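Local coordinates for pyocin-S2 (Pseudomonas aeruginosa, PDB 4QKO), which breaks down the chromosomal DNA of sensitive cells through its C-terminal HNH nuclease domain, the part present here in complex with its immunity protein, at residues K44-N48 / W49-R53; Q15-S18 / G19-G23; S89-G93 / G94-I98; G73-A76 / V77-G81; Y113-G116 / N117-A120. All coordinates share one frame; numbering follows the deposited sequence. Where two conformers were deposited one is given.

All five interactions are local turns or helix ends of the nuclease domain. Interactions 1 and 5 share a hydrophobic wall, where Phe52 CZ lies 3.6 Å from Leu118 CD1. Farther along that strand, Ala120 CB is met by Leu22 CD2 of interaction 2 at 4.0 Å and by Ile98 CG2 of interaction 3 at 3.9 Å. Interaction 4 joins interaction 3 where Val77 CG1 touches Lys97 NZ. The magnesium ion, bound by His101 and His126, is about 7 Å from the side chain of Arg95 and about 9 Å from those of Trp49 and Leu118. Glu31 of the immunity protein forms salt bridges with both Arg53 and Lys97, linking interactions 1 and 3.

Interaction 1: K44-N48 / W49-R53; sequences KTFKN and WRDFR
Phe52 presents the edge of its ring to the face of Phe46 in a T-shaped stack, with centroids 5.2 Å apart and planes at 71°. The leading atom is Phe52 CD1, 3.6 Å from Phe46 CE2 and displaced toward the rim of the Phe46 ring. The same face also receives the Phe52 backbone: its CA sits 4.0 Å from the Phe46 centroid, a CH-pi contact. One face of Phe46 thus takes both CA and CD1 of Phe52, while Lys44 C lies over the opposite face, toward the rim.

At the helix start, two polar side chains cross at about a right angle and tie the incoming chain to the first helical turn. Asn48 is the N-cap. With chi1 at 50°, its CG is tucked between the backbone N and the carbonyl carbon, which carries OD1 to Asp51 N at 2.8 Å. That N-H meets the oxygen almost head-on, at a C=O...N angle of 172°. In return, Asp51 reaches back past the cap: OD2 accepts from Lys47 N at 3.0 Å on its anti side, close to the carboxylate plane. Its other oxygen, OD1, takes a hydrogen bond from Gln55 NE2 one turn farther on, so both carboxylate oxygens have a partner. A weak bond from Phe52 N to Asn48 O adds to the start of the helix.

The strand 45-46, which pairs with strand 8-9, is thus fixed to the beginning of helix 49-62. Trp49 and Phe52 on this helix lean toward strand 118-121, and Tyr113 meets both phenylalanine rings.

Interaction 2: Q15-S18 / G19-G23; sequences QPVS and GNWLG
Val17 comes slantwise onto Trp21, CG1 of the valine 3.8 Å from CD1 of the indole and CG2 4.1 Å from Trp21 CB. The ring is thus approached from its pyrrole end, while the second methyl touches the stem of the tryptophan side chain. Placing CG1 beside the backbone N, at a chi1 of -58°, lets both methyls reach the tryptophan.

The polar part of the turn is made by Ser18. Its OG accepts from Asn20 N at 3.2 Å with an N-H...O angle of 160°, holding the chain in a bend around Gly19. Beyond that bend, Gly23 N donates to Asn20 O at 3.1 Å, where the short 3-10 segment 21-23 gets under way.

The next shell fixes the tryptophan. Leu22 places CD2 over the centre of one indole face, 3.4 Å above the plane, so the leucine next in sequence folds back onto the ring. At the indole edge, NE1 donates to Pro32 O. The amide of Gln69 serves the backbone on both sides of the bend, its OE1 accepting from Trp21 N and its NE2 donating to Ser18 O. Phe56, Trp57 and Val60 of helix 49-62 complete the surroundings of the ring.

The serine bond to the backbone N two residues ahead is an ST turn. In this nuclease domain of the His-Me finger clan it lies in a surface loop whose buried Trp21 packs on helix 49-62, about 12 Å from His101 between side chains.

Interaction 3: S89-G93 / G94-I98; sequences SEQAG and GRIKI
Ala92 and Arg95 face each other as an antiparallel hydrogen-bonded pair, the only bridge of this tight hairpin. Ala92 N donates to Arg95 O at 3.2 Å, nearly straight and in the carbonyl plane. The return bond, from Arg95 N to Ala92 O at 3.1 Å, comes from above the carbonyl, 43° out of its plane, as the chain curls through a type II' turn. Gly93 occupies the turn's first inner position with a positive phi of 68°.

Closest side-chain packing is found on one flank, where Gln91 lies across Ile96. CG2 of the isoleucine sits against the carboxamide, 3.6 Å from OE1 and 3.7 Å from CD, with Gln91 extended beyond CG so that its aliphatic part also runs over the methyl. Ile96 puts CG2 beside its backbone N, since CG1 takes the position between N and the carbonyl carbon (chi1 64°). The amide end of Gln91 turns outward, NE2 donating to Ser51 OG of the immunity protein.

The loop tip is looser. Gly93 and Gly94 are exposed, and a water molecule donates to Ala92 O at 2.6 Å while accepting a weak bond from Gly94 N. It thus gives Ala92 O a second partner besides Arg95 N.

Arg95, bent at chi3, leaves on the other flank for a salt bridge to Glu99 at the start of strand 99-102. Its side chain touches His126, a magnesium ligand, and Ile127; Ala92 also rests on Ile127. The hairpin is therefore wedged between helix 123-130 and the immunity protein, leading straight into strand 99-102.

Interaction 4: G73-A76 / V77-G81; sequences GSLA and VMRDG
Ser74 O is gripped by two backbone donors: Met78 N at 2.9 Å, lying in the carbonyl plane, and Val77 N at 3.1 Å in a weak, more bent bond. They belong to the last turn of helix 72-78, which closes in a Schellman motif at Gly81. There the chain leaves helical angles with a positive phi of 93°, and Gly81 N donates to Met78 O, closing a type I turn.

Met78 folds its side chain back over the same carbonyl. CG and SD each lie 3.4 Å from Ser74 O, CG being set anti to the carbonyl carbon (chi1 -72°) and SD carried on by chi2. Its outer part packs on Trp57, Val60 and Ala61 of helix 49-62, joining the two helices.

Along the exposed flank, Arg79 runs extended from CG to NE back toward the start of the helix. Asp80 diverges from it, and its OD2 forms a salt bridge with Lys25 of the immunity protein, while Ala76 and Val77 also pack on that chain. Arg79 N reaches Leu75 O at 2.8 Å, and its guanidinium then lays one face over the leucine, with Leu75 CB 3.5 Å above the plane and 3.6 Å from Arg79 NH2.

Interaction 5: Y113-G116 / N117-A120; sequences YNMG and NLVA
Asn114 and Asn117 bring the two flat carboxamides of this turn, and they touch through their stems, CB to CB at 4.2 Å, without stacking. On Asn114, OD1 accepts from Gly116 N at 2.9 Å, the donor standing 46° out of the amide plane. On Asn117, OD1 accepts from Val104 N and ND2 donates to Gly111 O, so both ends of the group are tied to the preceding loop. A chi1 of -159° swings the Asn117 amide away from its own N toward these two partners. The backbone turn itself brings Asn117 CB to 3.4 Å from Asn114 O.

That carbonyl is the other focus. Asn117 N donates to Asn114 O at 2.9 Å, again from well above the carbonyl plane, and Leu118 CG packs against the same oxygen at 3.5 Å. A weak bond from Leu118 N to Met115 O follows. Water bridges the outer side, donating to Met115 O at 2.9 Å and weakly to Leu118 O. The side chains of Met115 and Leu118 approach each other loosely, both also lying against Phe52 of helix 49-62.

Asn114 thus forms an Asx turn that starts the short 3-10 segment and delivers the chain into strand 118-121, the middle strand of a three-stranded antiparallel sheet. Its neighbour, strand 99-102, carries the magnesium ligand His101, and helix 123-130, which follows this strand pair, carries the other, His126, consistent with the beta-hairpin and helix of a His-Me finger nuclease.

Interaction 1: K44-N48 / W49-R53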
loop_
_atom_site.group_PDB
_atom_site.type_symbol
_atom_site.label_atom_id
_atom_site.label_comp_id
_atom_site.label_asym_id
_atom_site.label_seq_id
_atom_site.Cartn_x
_atom_site.Cartn_y
_atom_site.Cartn_z
ATOM N N LYS B 44 -18.339 12.855 8.894
ATOM C CA LYS B 44 -18.693 12.164 7.659
ATOM C C LYS B 44 -19.397 10.815 7.888
ATOM O O LYS B 44 -19.108 10.130 8.835
ATOM C CB LYS B 44 -17.481 11.986 6.766
ATOM C CG LYS B 44 -16.965 13.333 6.298
ATOM C CD LYS B 44 -15.928 13.150 5.242
ATOM C CE LYS B 44 -15.358 14.508 4.836
ATOM N NZ LYS B 44 -14.994 14.471 3.403
ATOM N N THR B 45 -20.379 10.492 7.039
ATOM C CA THR B 45 -21.084 9.232 7.131
ATOM C C THR B 45 -20.604 8.303 6.041
ATOM O O THR B 45 -20.217 8.748 4.960
ATOM C CB THR B 45 -22.616 9.425 7.027
ATOM O OG1 THR B 45 -22.928 9.883 5.737
ATOM C CG2 THR B 45 -23.095 10.454 7.959
ATOM N N PHE B 46 -20.554 7.011 6.374
ATOM C CA PHE B 46 -20.097 5.959 5.478
ATOM C C PHE B 46 -21.179 4.911 5.332
ATOM O O PHE B 46 -21.762 4.516 6.319
ATOM C CB PHE B 46 -18.831 5.312 6.024
ATOM C CG PHE B 46 -17.810 6.300 6.388
ATOM C CD1 PHE B 46 -17.217 7.069 5.400
ATOM C CD2 PHE B 46 -17.504 6.511 7.708
ATOM C CE1 PHE B 46 -16.293 8.033 5.726
ATOM C CE2 PHE B 46 -16.611 7.494 8.068
ATOM C CZ PHE B 46 -16.016 8.253 7.064
ATOM N N LYS B 47 -21.410 4.426 4.113
ATOM C CA LYS B 47 -22.423 3.353 3.925
ATOM C C LYS B 47 -21.909 1.974 4.372
ATOM O O LYS B 47 -22.688 1.129 4.825
ATOM C CB LYS B 47 -23.005 3.322 2.491
ATOM C CG LYS B 47 -22.041 3.326 1.331
ATOM C CD LYS B 47 -22.794 3.172 0.011
ATOM C CE LYS B 47 -23.158 1.719 -0.310
ATOM N NZ LYS B 47 -24.386 1.604 -1.159
ATOM N N ASN B 48 -20.603 1.771 4.326
ATOM C CA ASN B 48 -20.027 0.492 4.593
ATOM C C ASN B 48 -18.537 0.696 4.805
ATOM O O ASN B 48 -18.044 1.783 4.587
ATOM C CB ASN B 48 -20.217 -0.442 3.396
ATOM C CG ASN B 48 -19.790 0.195 2.071
ATOM O OD1 ASN B 48 -18.766 0.859 1.973
ATOM N ND2 ASN B 48 -20.613 0.006 1.034
ATOM N N TRP B 49 -17.834 -0.354 5.211
ATOM C CA TRP B 49 -16.403 -0.232 5.545
ATOM C C TRP B 49 -15.509 0.160 4.343
ATOM O O TRP B 49 -14.574 0.908 4.519
ATOM C CB TRP B 49 -15.879 -1.522 6.164
ATOM C CG TRP B 49 -14.439 -1.363 6.613
ATOM C CD1 TRP B 49 -13.327 -1.778 5.958
ATOM C CD2 TRP B 49 -13.987 -0.705 7.798
ATOM N NE1 TRP B 49 -12.231 -1.436 6.649
ATOM C CE2 TRP B 49 -12.599 -0.795 7.807
ATOM C CE3 TRP B 49 -14.638 -0.082 8.880
ATOM C CZ2 TRP B 49 -11.816 -0.251 8.838
ATOM C CZ3 TRP B 49 -13.883 0.435 9.914
ATOM C CH2 TRP B 49 -12.471 0.346 9.898
ATOM N N ARG B 50 -15.784 -0.357 3.146
ATOM C CA ARG B 50 -14.966 -0.003 1.987
ATOM C C ARG B 50 -15.076 1.477 1.625
ATOM O O ARG B 50 -14.099 2.095 1.219
ATOM C CB ARG B 50 -15.340 -0.856 0.786
ATOM C CG ARG B 50 -14.704 -2.235 0.773
ATOM C CD ARG B 50 -13.396 -2.296 -0.015
ATOM N NE ARG B 50 -12.290 -2.633 0.868
ATOM C CZ ARG B 50 -12.444 -3.189 2.063
ATOM N NH1 ARG B 50 -13.649 -3.518 2.503
ATOM N NH2 ARG B 50 -11.388 -3.452 2.799
ATOM N N ASP B 51 -16.264 2.051 1.791
ATOM C CA ASP B 51 -16.432 3.469 1.662
ATOM C C ASP B 51 -15.509 4.259 2.665
ATOM O O ASP B 51 -14.866 5.247 2.289
ATOM C CB ASP B 51 -17.928 3.720 1.900
ATOM C CG ASP B 51 -18.339 5.117 1.684
ATOM O OD1 ASP B 51 -17.552 5.888 1.115
ATOM O OD2 ASP B 51 -19.511 5.448 2.070
ATOM N N PHE B 52 -15.505 3.886 3.938
ATOM C CA PHE B 52 -14.660 4.516 4.907
ATOM C C PHE B 52 -13.174 4.424 4.524
ATOM O O PHE B 52 -12.470 5.401 4.572
ATOM C CB PHE B 52 -14.835 3.863 6.242
ATOM C CG PHE B 52 -13.751 4.181 7.221
ATOM C CD1 PHE B 52 -13.628 5.425 7.753
ATOM C CD2 PHE B 52 -12.877 3.195 7.633
ATOM C CE1 PHE B 52 -12.656 5.697 8.654
ATOM C CE2 PHE B 52 -11.867 3.461 8.512
ATOM C CZ PHE B 52 -11.752 4.706 9.029
ATOM N N ARG B 53 -12.754 3.253 4.118
ATOM C CA ARG B 53 -11.332 2.964 3.818
ATOM C C ARG B 53 -10.834 3.803 2.651
ATOM O O ARG B 53 -9.737 4.376 2.679
ATOM C CB ARG B 53 -11.183 1.464 3.543
ATOM C CG ARG B 53 -9.770 0.959 3.270
ATOM C CD ARG B 53 -9.857 -0.519 2.882
ATOM N NE ARG B 53 -8.627 -1.031 2.391
ATOM C CZ ARG B 53 -8.258 -1.007 1.106
ATOM N NH1 ARG B 53 -9.053 -0.479 0.158
ATOM N NH2 ARG B 53 -7.083 -1.494 0.772
#

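Interaction 2: Q15-S18 / G19-G23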
loop_
_atom_site.group_PDB
_atom_site.type_symbol
_atom_site.label_atom_id
_atom_site.label_comp_id
_atom_site.label_asym_id
_atom_site.label_seq_id
_atom_site.Cartn_x
_atom_site.Cartn_y
_atom_site.Cartn_z
ATOM N N GLN B 15 -4.473 11.014 17.149
ATOM C CA GLN B 15 -3.346 11.418 17.921
ATOM C C GLN B 15 -2.378 12.170 17.039
ATOM O O GLN B 15 -2.336 11.918 15.858
ATOM C CB GLN B 15 -2.643 10.180 18.445
ATOM C CG GLN B 15 -3.427 9.387 19.465
ATOM C CD GLN B 15 -3.608 10.151 20.744
ATOM O OE1 GLN B 15 -4.739 10.381 21.199
ATOM N NE2 GLN B 15 -2.515 10.615 21.308
ATOM N N PRO B 16 -1.612 13.097 17.590
ATOM C CA PRO B 16 -0.514 13.743 16.855
ATOM C C PRO B 16 0.549 12.711 16.502
ATOM O O PRO B 16 0.930 11.914 17.351
ATOM C CB PRO B 16 0.041 14.778 17.855
ATOM C CG PRO B 16 -0.339 14.268 19.190
ATOM C CD PRO B 16 -1.637 13.487 19.036
ATOM N N VAL B 17 1.048 12.752 15.284
ATOM C CA VAL B 17 2.046 11.811 14.871
ATOM C C VAL B 17 3.279 12.471 14.317
ATOM O O VAL B 17 3.316 13.667 14.039
ATOM C CB VAL B 17 1.517 10.809 13.826
ATOM C CG1 VAL B 17 0.333 10.063 14.405
ATOM C CG2 VAL B 17 1.176 11.489 12.527
ATOM N N SER B 18 4.284 11.638 14.168
ATOM C CA SER B 18 5.611 12.037 13.749
ATOM C C SER B 18 5.842 12.078 12.233
ATOM O O SER B 18 4.933 11.817 11.391
ATOM C CB SER B 18 6.618 11.019 14.365
ATOM O OG SER B 18 6.495 9.706 13.771
ATOM N N GLY B 19 7.106 12.326 11.888
ATOM C CA GLY B 19 7.530 12.210 10.489
ATOM C C GLY B 19 7.604 10.785 9.918
ATOM O O GLY B 19 7.885 10.624 8.729
ATOM N N ASN B 20 7.416 9.746 10.718
ATOM C CA ASN B 20 7.365 8.389 10.146
ATOM C C ASN B 20 6.168 7.642 10.737
ATOM O O ASN B 20 6.294 6.693 11.534
ATOM C CB ASN B 20 8.684 7.693 10.456
ATOM C CG ASN B 20 8.743 6.282 9.939
ATOM O OD1 ASN B 20 8.047 5.939 8.998
ATOM N ND2 ASN B 20 9.557 5.440 10.584
ATOM N N TRP B 21 4.954 8.105 10.400
ATOM C CA TRP B 21 3.742 7.574 10.994
ATOM C C TRP B 21 3.618 6.074 10.985
ATOM O O TRP B 21 3.407 5.432 12.043
ATOM C CB TRP B 21 2.542 8.267 10.331
ATOM C CG TRP B 21 1.221 7.692 10.579
ATOM C CD1 TRP B 21 0.688 7.370 11.779
ATOM C CD2 TRP B 21 0.232 7.385 9.595
ATOM N NE1 TRP B 21 -0.547 6.834 11.600
ATOM C CE2 TRP B 21 -0.870 6.838 10.281
ATOM C CE3 TRP B 21 0.169 7.513 8.187
ATOM C CZ2 TRP B 21 -2.035 6.397 9.624
ATOM C CZ3 TRP B 21 -0.996 7.120 7.544
ATOM C CH2 TRP B 21 -2.078 6.560 8.245
ATOM N N LEU B 22 3.767 5.497 9.810
ATOM C CA LEU B 22 3.576 4.065 9.593
ATOM C C LEU B 22 4.736 3.191 10.088
ATOM O O LEU B 22 4.588 1.977 10.180
ATOM C CB LEU B 22 3.201 3.728 8.137
ATOM C CG LEU B 22 1.798 4.257 7.791
ATOM C CD1 LEU B 22 1.400 3.835 6.404
ATOM C CD2 LEU B 22 0.671 3.923 8.765
ATOM N N GLY B 23 5.791 3.814 10.541
ATOM C CA GLY B 23 6.855 3.078 11.304
ATOM C C GLY B 23 6.249 2.373 12.506
ATOM O O GLY B 23 6.678 1.259 12.853
#

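Interaction 3: S89-G93 / G94-I98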
loop_
_atom_site.group_PDB
_atom_site.type_symbol
_atom_site.label_atom_id
_atom_site.label_comp_id
_atom_site.label_asym_id
_atom_site.label_seq_id
_atom_site.Cartn_x
_atom_site.Cartn_y
_atom_site.Cartn_z
ATOM N N SER B 89 9.297 -6.933 4.129
ATOM C CA SER B 89 9.514 -7.552 5.484
ATOM C C SER B 89 8.277 -7.649 6.351
ATOM O O SER B 89 8.264 -8.336 7.409
ATOM C CB SER B 89 10.693 -6.844 6.187
ATOM O OG SER B 89 10.422 -5.488 6.434
ATOM N N GLU B 90 7.197 -6.979 5.925
ATOM C CA GLU B 90 5.963 -6.878 6.688
ATOM C C GLU B 90 4.761 -7.523 6.008
ATOM O O GLU B 90 3.602 -7.417 6.495
ATOM C CB GLU B 90 5.692 -5.391 6.988
ATOM C CG GLU B 90 6.695 -4.769 7.937
ATOM C CD GLU B 90 6.710 -5.432 9.335
ATOM O OE1 GLU B 90 5.629 -5.796 9.880
ATOM O OE2 GLU B 90 7.796 -5.533 9.961
ATOM N N GLN B 91 5.009 -8.130 4.851
ATOM C CA GLN B 91 4.012 -8.889 4.106
ATOM C C GLN B 91 3.861 -10.281 4.811
ATOM O O GLN B 91 4.806 -10.818 5.415
ATOM C CB GLN B 91 4.423 -9.066 2.645
ATOM C CG GLN B 91 4.624 -7.664 1.978
ATOM C CD GLN B 91 4.957 -7.685 0.515
ATOM O OE1 GLN B 91 5.072 -8.727 -0.067
ATOM N NE2 GLN B 91 5.166 -6.520 -0.071
ATOM N N ALA B 92 2.666 -10.797 4.802
ATOM C CA ALA B 92 2.410 -12.059 5.481
ATOM C C ALA B 92 1.509 -12.704 4.498
ATOM O O ALA B 92 0.312 -12.397 4.462
ATOM C CB ALA B 92 1.763 -11.832 6.809
ATOM N N GLY B 93 2.211 -13.383 3.567
ATOM C CA GLY B 93 1.660 -14.179 2.496
ATOM C C GLY B 93 0.955 -13.332 1.475
ATOM O O GLY B 93 1.605 -12.481 0.813
ATOM N N GLY B 94 -0.376 -13.549 1.420
ATOM C CA GLY B 94 -1.280 -12.887 0.490
ATOM C C GLY B 94 -1.684 -11.496 0.894
ATOM O O GLY B 94 -2.277 -10.759 0.096
ATOM N N ARG B 95 -1.329 -11.107 2.116
ATOM C CA ARG B 95 -1.650 -9.765 2.618
ATOM C C ARG B 95 -0.451 -8.815 2.547
ATOM O O ARG B 95 0.544 -9.078 3.208
ATOM C CB ARG B 95 -2.163 -9.884 4.053
ATOM C CG ARG B 95 -3.483 -10.668 4.081
ATOM C CD ARG B 95 -3.698 -11.394 5.420
ATOM N NE ARG B 95 -3.922 -10.457 6.494
ATOM C CZ ARG B 95 -3.964 -10.788 7.774
ATOM N NH1 ARG B 95 -3.789 -12.056 8.158
ATOM N NH2 ARG B 95 -4.187 -9.858 8.672
ATOM N N ILE B 96 -0.533 -7.829 1.637
ATOM C CA ILE B 96 0.564 -7.004 1.279
ATOM C C ILE B 96 0.285 -5.491 1.468
ATOM O O ILE B 96 1.104 -4.709 1.136
ATOM C CB ILE B 96 1.117 -7.363 -0.163
ATOM C CG1 ILE B 96 0.085 -7.094 -1.252
ATOM C CG2 ILE B 96 1.470 -8.857 -0.207
ATOM C CD1 ILE B 96 0.649 -7.221 -2.652
ATOM N N LYS B 97 -0.839 -5.131 2.083
ATOM C CA LYS B 97 -1.243 -3.737 2.288
ATOM C C LYS B 97 -1.494 -3.449 3.768
ATOM O O LYS B 97 -1.762 -4.371 4.560
ATOM C CB LYS B 97 -2.484 -3.422 1.463
ATOM C CG LYS B 97 -2.052 -3.125 0.065
ATOM C CD LYS B 97 -3.206 -3.093 -0.850
ATOM C CE LYS B 97 -2.802 -2.470 -2.170
ATOM N NZ LYS B 97 -3.747 -1.372 -2.451
ATOM N N ILE B 98 -1.316 -2.198 4.141
ATOM C CA ILE B 98 -1.691 -1.716 5.446
ATOM C C ILE B 98 -3.190 -2.022 5.689
ATOM O O ILE B 98 -4.098 -1.794 4.800
ATOM C CB ILE B 98 -1.455 -0.217 5.598
ATOM C CG1 ILE B 98 0.051 0.198 5.652
ATOM C CG2 ILE B 98 -2.116 0.312 6.833
ATOM C CD1 ILE B 98 0.804 -0.221 6.917
HETATM O O HOH W 1 -1.409 -14.346 4.561
#

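Interaction 4: G73-A76 / V77-G81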
loop_
_atom_site.group_PDB
_atom_site.type_symbol
_atom_site.label_atom_id
_atom_site.label_comp_id
_atom_site.label_asym_id
_atom_site.label_seq_id
_atom_site.Cartn_x
_atom_site.Cartn_y
_atom_site.Cartn_z
ATOM N N GLY B 73 4.720 6.320 -6.203
ATOM C CA GLY B 73 4.032 5.074 -6.463
ATOM C C GLY B 73 2.930 4.861 -5.460
ATOM O O GLY B 73 1.818 4.448 -5.792
ATOM N N SER B 74 3.238 5.060 -4.192
ATOM C CA SER B 74 2.243 4.836 -3.168
ATOM C C SER B 74 1.084 5.851 -3.241
ATOM O O SER B 74 -0.090 5.502 -3.039
ATOM C CB SER B 74 2.918 4.938 -1.814
ATOM O OG SER B 74 3.704 3.791 -1.513
ATOM N N LEU B 75 1.392 7.101 -3.515
ATOM C CA LEU B 75 0.346 8.089 -3.574
ATOM C C LEU B 75 -0.599 7.821 -4.731
ATOM O O LEU B 75 -1.811 8.113 -4.658
ATOM C CB LEU B 75 0.939 9.451 -3.652
ATOM C CG LEU B 75 1.682 9.921 -2.420
ATOM C CD1 LEU B 75 2.504 11.131 -2.708
ATOM C CD2 LEU B 75 0.633 10.143 -1.326
ATOM N N ALA B 76 -0.076 7.270 -5.797
ATOM C CA ALA B 76 -0.895 6.968 -6.960
ATOM C C ALA B 76 -1.969 5.954 -6.583
ATOM O O ALA B 76 -3.120 6.063 -7.030
ATOM C CB ALA B 76 -0.018 6.487 -8.118
ATOM N N VAL B 77 -1.661 5.077 -5.628
ATOM C CA VAL B 77 -2.594 4.089 -5.131
ATOM C C VAL B 77 -3.555 4.758 -4.121
ATOM O O VAL B 77 -4.775 4.542 -4.199
ATOM C CB VAL B 77 -1.830 2.904 -4.477
ATOM C CG1 VAL B 77 -2.757 2.080 -3.616
ATOM C CG2 VAL B 77 -1.199 2.050 -5.571
ATOM N N MET B 78 -3.018 5.610 -3.252
ATOM C CA MET B 78 -3.791 6.141 -2.150
ATOM C C MET B 78 -4.806 7.196 -2.610
ATOM O O MET B 78 -5.916 7.293 -2.066
ATOM C CB MET B 78 -2.840 6.716 -1.092
ATOM C CG MET B 78 -2.103 5.617 -0.330
ATOM S SD MET B 78 -0.473 6.195 0.224
ATOM C CE MET B 78 -1.146 7.107 1.548
ATOM N N ARG B 79 -4.420 7.947 -3.636
ATOM C CA ARG B 79 -5.323 8.956 -4.219
ATOM C C ARG B 79 -6.555 8.355 -4.760
ATOM O O ARG B 79 -7.567 9.062 -4.862
ATOM C CB ARG B 79 -4.668 9.640 -5.403
ATOM C CG ARG B 79 -3.810 10.737 -4.965
ATOM C CD ARG B 79 -3.176 11.374 -6.192
ATOM N NE ARG B 79 -2.010 12.054 -5.664
ATOM C CZ ARG B 79 -0.745 11.839 -5.993
ATOM N NH1 ARG B 79 -0.399 10.976 -6.959
ATOM N NH2 ARG B 79 0.179 12.541 -5.350
ATOM N N ASP B 80 -6.477 7.066 -5.094
ATOM C CA ASP B 80 -7.557 6.295 -5.719
ATOM C C ASP B 80 -8.366 5.535 -4.650
ATOM O O ASP B 80 -9.277 4.741 -4.977
ATOM C CB ASP B 80 -6.887 5.331 -6.730
ATOM C CG ASP B 80 -7.881 4.531 -7.619
ATOM O OD1 ASP B 80 -8.829 5.130 -8.205
ATOM O OD2 ASP B 80 -7.646 3.284 -7.803
ATOM N N GLY B 81 -8.026 5.759 -3.381
ATOM C CA GLY B 81 -8.694 5.094 -2.289
ATOM C C GLY B 81 -8.039 3.822 -1.821
ATOM O O GLY B 81 -8.560 3.149 -0.950
#

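Interaction 5: Y113-G116 / N117-A120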
loop_
_atom_site.group_PDB
_atom_site.type_symbol
_atom_site.label_atom_id
_atom_site.label_comp_id
_atom_site.label_asym_id
_atom_site.label_seq_id
_atom_site.Cartn_x
_atom_site.Cartn_y
_atom_site.Cartn_z
ATOM N N TYR B 113 -16.533 3.411 13.597
ATOM C CA TYR B 113 -15.807 4.562 13.003
ATOM C C TYR B 113 -15.370 5.603 14.041
ATOM O O TYR B 113 -15.237 6.758 13.735
ATOM C CB TYR B 113 -16.692 5.207 11.931
ATOM C CG TYR B 113 -17.167 4.256 10.844
ATOM C CD1 TYR B 113 -16.297 3.747 9.888
ATOM C CD2 TYR B 113 -18.462 3.807 10.824
ATOM C CE1 TYR B 113 -16.726 2.860 8.927
ATOM C CE2 TYR B 113 -18.900 2.922 9.867
ATOM C CZ TYR B 113 -18.042 2.434 8.917
ATOM O OH TYR B 113 -18.493 1.579 7.909
ATOM N N ASN B 114 -15.156 5.165 15.273
ATOM C CA ASN B 114 -14.578 5.982 16.325
ATOM C C ASN B 114 -13.103 5.978 16.091
ATOM O O ASN B 114 -12.485 4.943 16.146
ATOM C CB ASN B 114 -14.875 5.325 17.707
ATOM C CG ASN B 114 -14.228 6.053 18.881
ATOM O OD1 ASN B 114 -13.422 6.937 18.720
ATOM N ND2 ASN B 114 -14.685 5.728 20.098
ATOM N N MET B 115 -12.518 7.118 15.837
ATOM C CA MET B 115 -11.051 7.175 15.541
ATOM C C MET B 115 -10.170 6.763 16.652
ATOM O O MET B 115 -9.070 6.340 16.408
ATOM C CB MET B 115 -10.619 8.568 15.104
ATOM C CG MET B 115 -11.367 9.071 13.892
ATOM S SD MET B 115 -11.111 8.160 12.347
ATOM C CE MET B 115 -12.649 8.201 11.512
ATOM N N GLY B 116 -10.623 6.889 17.881
ATOM C CA GLY B 116 -9.883 6.351 19.042
ATOM C C GLY B 116 -9.893 4.807 19.117
ATOM O O GLY B 116 -9.156 4.252 19.940
ATOM N N ASN B 117 -10.675 4.121 18.274
ATOM C CA ASN B 117 -10.733 2.694 18.297
ATOM C C ASN B 117 -9.920 2.089 17.143
ATOM O O ASN B 117 -9.981 0.904 16.977
ATOM C CB ASN B 117 -12.163 2.176 18.086
ATOM C CG ASN B 117 -12.367 0.738 18.610
ATOM O OD1 ASN B 117 -11.607 0.251 19.432
ATOM N ND2 ASN B 117 -13.372 0.054 18.092
ATOM N N LEU B 118 -9.395 2.920 16.251
ATOM C CA LEU B 118 -8.701 2.405 15.069
ATOM C C LEU B 118 -7.189 2.499 15.142
ATOM O O LEU B 118 -6.627 3.444 15.657
ATOM C CB LEU B 118 -9.194 3.158 13.884
ATOM C CG LEU B 118 -10.687 3.125 13.696
ATOM C CD1 LEU B 118 -10.971 3.906 12.472
ATOM C CD2 LEU B 118 -11.218 1.729 13.568
ATOM N N VAL B 119 -6.551 1.469 14.626
ATOM C CA VAL B 119 -5.097 1.494 14.354
ATOM C C VAL B 119 -4.758 0.991 12.930
ATOM O O VAL B 119 -5.451 0.160 12.366
ATOM C CB VAL B 119 -4.286 0.655 15.354
ATOM C CG1 VAL B 119 -4.108 1.380 16.674
ATOM C CG2 VAL B 119 -4.926 -0.675 15.606
ATOM N N ALA B 120 -3.633 1.460 12.365
ATOM C CA ALA B 120 -3.149 0.987 11.100
ATOM C C ALA B 120 -2.040 0.030 11.501
ATOM O O ALA B 120 -1.141 0.429 12.254
ATOM C CB ALA B 120 -2.586 2.103 10.235
HETATM O O HOH W 2 -6.253 6.602 16.838
#